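Local coordinates for protein sugar phosphate isomerase/epimerase (Parabacteroides distasonis, PDB 3OBE) that probably acts as a sugar isomerase or epimerase with a xylose isomerase-like TIM barrel, its substrate not established, at residues W249-P260 and Q287-L298. Residues are numbered along the deposited sequence; the frame is centred on the assembly and turned at random. Where two conformers were deposited one is given.
Sequences WIIGDSGMMNFP and QFEGVEKSAAYL
The six-membered ring of Trp249 lies with one face on Gly290, whose CA sits 3.8 Å from the ring centroid in a CH-pi contact, while Gln287 OE1 meets the indole edge. Tyr297, two turns further along the helix, turns one face to the loop: Ile251 O stands over its rim, 3.4 Å from Tyr297 CG, and Gly252 CA lies 3.9 Å from the centroid of the Tyr297 ring. This is outer-layer packing of a TIM barrel, joining the loop after strand 240-245 to the last helix, 287-300. Trp249 CG lies anti to the backbone N (chi1 -160°), which sends the indole across the first turn of the helix, where NE1 donates to Gln287 OE1 at 3.3 Å, the acceptor nearly in the ring plane but the bond bent to 146°. The amide plane is turned 52° from the indole, and Gln287 NE2 bonds to Ser29 O and Glu279 O. Replacing Trp249 by alanine would probably uncover Gly290 CA and cost Gln287 OE1 its indole donor. Glycine suits position 290, since a CB there would run into Trp249 CZ2. Ile250 CD1 packs on the aliphatic part of Lys293, 3.8 Å from its CD. Ile251 CG2 packs against Tyr297 CD2 and Leu298 CD2, and a type II turn, Ile250 to Asp253, brings Gly252 onto the tyrosine. Between the two aromatic contacts, Ser294 OG accepts an almost straight bond from Ile251 N (3.0 Å) and donates to Gly290 O (2.7 Å), which Ser294 N reaches from the opposite face of the carbonyl plane.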
loop_
_atom_site.group_PDB
_atom_site.type_symbol
_atom_site.label_atom_id
_atom_site.label_comp_id
_atom_site.label_asym_id
_atom_site.label_seq_id
_atom_site.Cartn_x
_atom_site.Cartn_y
_atom_site.Cartn_z
ATOM N N TRP A 249 2.252 15.687 -6.050
ATOM C CA TRP A 249 0.797 15.580 -6.325
ATOM C C TRP A 249 0.638 14.677 -7.548
ATOM O O TRP A 249 0.702 13.443 -7.445
ATOM C CB TRP A 249 0.153 16.959 -6.420
ATOM C CG TRP A 249 -1.360 16.854 -6.205
ATOM C CD1 TRP A 249 -1.990 16.375 -5.080
ATOM C CD2 TRP A 249 -2.396 17.240 -7.114
ATOM N NE1 TRP A 249 -3.357 16.411 -5.247
ATOM C CE2 TRP A 249 -3.634 16.940 -6.484
ATOM C CE3 TRP A 249 -2.417 17.817 -8.403
ATOM C CZ2 TRP A 249 -4.856 17.179 -7.107
ATOM C CZ3 TRP A 249 -3.622 18.072 -8.997
ATOM C CH2 TRP A 249 -4.833 17.735 -8.355
ATOM N N ILE A 250 0.508 15.256 -8.722
ATOM C CA ILE A 250 0.359 14.439 -9.928
ATOM C C ILE A 250 1.623 13.634 -10.184
ATOM O O ILE A 250 2.733 14.156 -10.139
ATOM C CB ILE A 250 0.037 15.258 -11.149
ATOM C CG1 ILE A 250 -1.388 15.781 -11.090
ATOM C CG2 ILE A 250 0.148 14.420 -12.475
ATOM C CD1 ILE A 250 -1.616 17.016 -12.010
ATOM N N ILE A 251 1.448 12.337 -10.412
ATOM C CA ILE A 251 2.590 11.476 -10.661
ATOM C C ILE A 251 3.375 11.940 -11.879
ATOM O O ILE A 251 2.820 12.125 -12.993
ATOM C CB ILE A 251 2.180 9.997 -10.816
ATOM C CG1 ILE A 251 1.364 9.517 -9.619
ATOM C CG2 ILE A 251 3.387 9.105 -11.125
ATOM C CD1 ILE A 251 2.052 9.606 -8.218
ATOM N N GLY A 252 4.679 12.168 -11.651
ATOM C CA GLY A 252 5.601 12.592 -12.697
ATOM C C GLY A 252 5.641 14.081 -13.030
ATOM O O GLY A 252 6.251 14.485 -14.045
ATOM N N ASP A 253 5.023 14.908 -12.182
ATOM C CA ASP A 253 4.855 16.348 -12.427
ATOM C C ASP A 253 5.870 17.230 -11.647
ATOM O O ASP A 253 5.924 18.436 -11.868
ATOM C CB ASP A 253 3.391 16.727 -12.103
ATOM C CG ASP A 253 2.968 18.093 -12.641
ATOM O OD1 ASP A 253 3.411 18.469 -13.741
ATOM O OD2 ASP A 253 2.122 18.770 -12.004
ATOM N N SER A 254 6.742 16.626 -10.833
ATOM C CA SER A 254 7.630 17.404 -9.935
ATOM C C SER A 254 9.093 17.233 -10.368
ATOM O O SER A 254 9.366 16.548 -11.354
ATOM C CB SER A 254 7.459 17.017 -8.491
ATOM O OG SER A 254 8.189 15.860 -8.128
ATOM N N GLY A 255 9.992 17.927 -9.679
ATOM C CA GLY A 255 11.421 17.719 -9.837
ATOM C C GLY A 255 11.996 16.550 -9.054
ATOM O O GLY A 255 13.188 16.308 -9.145
HETATM N N MSE A 256 11.219 15.766 -8.276
HETATM C CA MSE A 256 11.821 14.901 -7.194
HETATM C C MSE A 256 12.224 13.382 -7.353
HETATM O O MSE A 256 13.235 12.986 -6.777
HETATM C CB MSE A 256 10.982 15.043 -5.906
HETATM C CG MSE A 256 10.630 16.477 -5.560
HETATM SE SE MSE A 256 9.519 16.520 -3.939
HETATM C CE MSE A 256 10.660 15.305 -3.074
HETATM N N MSE A 257 11.474 12.525 -8.057
HETATM C CA MSE A 257 11.247 11.110 -8.360
HETATM C C MSE A 257 11.749 10.790 -9.775
HETATM O O MSE A 257 11.484 11.533 -10.721
HETATM C CB MSE A 257 9.744 10.748 -8.218
HETATM C CG MSE A 257 9.048 11.295 -6.981
HETATM SE SE MSE A 257 9.947 10.657 -5.419
HETATM C CE MSE A 257 9.916 8.724 -5.694
ATOM N N ASN A 258 12.459 9.672 -9.878
ATOM C CA ASN A 258 12.894 9.128 -11.159
ATOM C C ASN A 258 12.076 7.864 -11.431
ATOM O O ASN A 258 12.501 6.744 -11.136
ATOM C CB ASN A 258 14.386 8.832 -11.119
ATOM C CG ASN A 258 14.944 8.593 -12.533
ATOM O OD1 ASN A 258 14.253 7.997 -13.360
ATOM N ND2 ASN A 258 16.164 8.990 -12.772
ATOM N N PHE A 259 10.871 8.057 -11.940
ATOM C CA PHE A 259 9.968 6.949 -12.208
ATOM C C PHE A 259 10.527 6.009 -13.270
ATOM O O PHE A 259 10.356 4.808 -13.139
ATOM C CB PHE A 259 8.548 7.449 -12.488
ATOM C CG PHE A 259 7.866 7.948 -11.245
ATOM C CD1 PHE A 259 7.645 7.065 -10.194
ATOM C CD2 PHE A 259 7.523 9.270 -11.089
ATOM C CE1 PHE A 259 7.075 7.470 -9.008
ATOM C CE2 PHE A 259 6.937 9.678 -9.871
ATOM C CZ PHE A 259 6.700 8.768 -8.884
ATOM N N PRO A 260 11.261 6.525 -14.279
ATOM C CA PRO A 260 11.833 5.553 -15.230
ATOM C C PRO A 260 12.727 4.543 -14.528
ATOM O O PRO A 260 12.625 3.357 -14.767
ATOM C CB PRO A 260 12.586 6.438 -16.202
ATOM C CG PRO A 260 11.756 7.662 -16.283
ATOM C CD PRO A 260 11.341 7.896 -14.830
ATOM N N GLN A 287 -9.160 16.084 -6.230
ATOM C CA GLN A 287 -8.388 14.850 -6.233
ATOM C C GLN A 287 -8.620 14.059 -7.498
ATOM O O GLN A 287 -7.664 13.463 -8.015
ATOM C CB GLN A 287 -8.697 14.017 -4.988
ATOM C CG GLN A 287 -8.250 14.710 -3.689
ATOM C CD GLN A 287 -6.766 14.971 -3.678
ATOM O OE1 GLN A 287 -6.328 16.087 -3.941
ATOM N NE2 GLN A 287 -5.979 13.955 -3.379
ATOM N N PHE A 288 -9.847 14.068 -8.022
ATOM C CA PHE A 288 -10.086 13.340 -9.300
ATOM C C PHE A 288 -9.160 13.813 -10.388
ATOM O O PHE A 288 -8.632 13.001 -11.130
ATOM C CB PHE A 288 -11.528 13.390 -9.766
ATOM C CG PHE A 288 -12.270 12.133 -9.479
ATOM C CD1 PHE A 288 -11.978 10.980 -10.176
ATOM C CD2 PHE A 288 -13.233 12.089 -8.494
ATOM C CE1 PHE A 288 -12.662 9.813 -9.914
ATOM C CE2 PHE A 288 -13.907 10.898 -8.217
ATOM C CZ PHE A 288 -13.610 9.777 -8.949
ATOM N N GLU A 289 -8.982 15.122 -10.510
ATOM C CA GLU A 289 -8.066 15.650 -11.516
ATOM C C GLU A 289 -6.683 15.091 -11.383
ATOM O O GLU A 289 -6.094 14.634 -12.353
ATOM C CB GLU A 289 -8.027 17.172 -11.496
ATOM C CG GLU A 289 -7.072 17.692 -12.602
ATOM C CD GLU A 289 -6.873 19.174 -12.617
ATOM O OE1 GLU A 289 -7.546 19.888 -11.843
ATOM O OE2 GLU A 289 -5.961 19.602 -13.398
ATOM N N GLY A 290 -6.159 15.109 -10.170
ATOM C CA GLY A 290 -4.784 14.628 -9.912
ATOM C C GLY A 290 -4.654 13.145 -10.179
ATOM O O GLY A 290 -3.684 12.701 -10.791
ATOM N N VAL A 291 -5.712 12.418 -9.846
ATOM C CA VAL A 291 -5.751 10.973 -10.064
ATOM C C VAL A 291 -5.839 10.654 -11.566
ATOM O O VAL A 291 -5.162 9.771 -12.063
ATOM C CB VAL A 291 -6.920 10.364 -9.237
ATOM C CG1 VAL A 291 -7.306 9.041 -9.762
ATOM C CG2 VAL A 291 -6.505 10.349 -7.724
ATOM N N GLU A 292 -6.638 11.416 -12.289
ATOM C CA GLU A 292 -6.771 11.233 -13.742
ATOM C C GLU A 292 -5.483 11.589 -14.496
ATOM O O GLU A 292 -5.067 10.838 -15.378
ATOM C CB GLU A 292 -7.933 12.064 -14.234
ATOM C CG GLU A 292 -9.249 11.449 -13.839
ATOM C CD GLU A 292 -10.444 12.233 -14.291
ATOM O OE1 GLU A 292 -10.398 13.499 -14.282
ATOM O OE2 GLU A 292 -11.443 11.578 -14.670
ATOM N N LYS A 293 -4.870 12.699 -14.134
ATOM C CA LYS A 293 -3.629 13.151 -14.745
ATOM C C LYS A 293 -2.462 12.215 -14.419
ATOM O O LYS A 293 -1.594 11.986 -15.271
ATOM C CB LYS A 293 -3.310 14.594 -14.371
ATOM C CG LYS A 293 -4.217 15.548 -15.198
ATOM C CD LYS A 293 -3.960 16.976 -14.977
ATOM C CE LYS A 293 -4.675 17.737 -16.108
ATOM N NZ LYS A 293 -5.209 18.979 -15.692
ATOM N N SER A 294 -2.470 11.631 -13.231
ATOM C CA SER A 294 -1.491 10.603 -12.823
ATOM C C SER A 294 -1.633 9.391 -13.706
ATOM O O SER A 294 -0.632 8.862 -14.261
ATOM C CB SER A 294 -1.630 10.249 -11.343
ATOM O OG SER A 294 -1.376 11.392 -10.537
ATOM N N ALA A 295 -2.877 8.983 -13.910
ATOM C CA ALA A 295 -3.171 7.840 -14.780
ATOM C C ALA A 295 -2.666 8.139 -16.178
ATOM O O ALA A 295 -2.074 7.254 -16.791
ATOM C CB ALA A 295 -4.692 7.492 -14.796
ATOM N N ALA A 296 -2.903 9.360 -16.682
ATOM C CA ALA A 296 -2.505 9.721 -18.049
ATOM C C ALA A 296 -0.965 9.588 -18.229
ATOM O O ALA A 296 -0.481 9.085 -19.273
ATOM C CB ALA A 296 -3.029 11.154 -18.434
ATOM N N TYR A 297 -0.214 9.965 -17.215
ATOM C CA TYR A 297 1.252 9.844 -17.247
ATOM C C TYR A 297 1.681 8.388 -17.312
ATOM O O TYR A 297 2.540 7.998 -18.117
ATOM C CB TYR A 297 1.830 10.495 -15.996
ATOM C CG TYR A 297 3.321 10.301 -15.785
ATOM C CD1 TYR A 297 4.262 11.059 -16.468
ATOM C CD2 TYR A 297 3.767 9.350 -14.870
ATOM C CE1 TYR A 297 5.594 10.876 -16.239
ATOM C CE2 TYR A 297 5.090 9.195 -14.618
ATOM C CZ TYR A 297 5.998 9.942 -15.303
ATOM O OH TYR A 297 7.348 9.757 -15.026
ATOM N N LEU A 298 1.078 7.573 -16.472
ATOM C CA LEU A 298 1.519 6.181 -16.347
ATOM C C LEU A 298 1.101 5.400 -17.592
ATOM O O LEU A 298 1.833 4.521 -18.063
ATOM C CB LEU A 298 0.932 5.551 -15.103
ATOM C CG LEU A 298 1.480 6.108 -13.777
ATOM C CD1 LEU A 298 0.698 5.503 -12.606
ATOM C CD2 LEU A 298 3.035 5.853 -13.622
#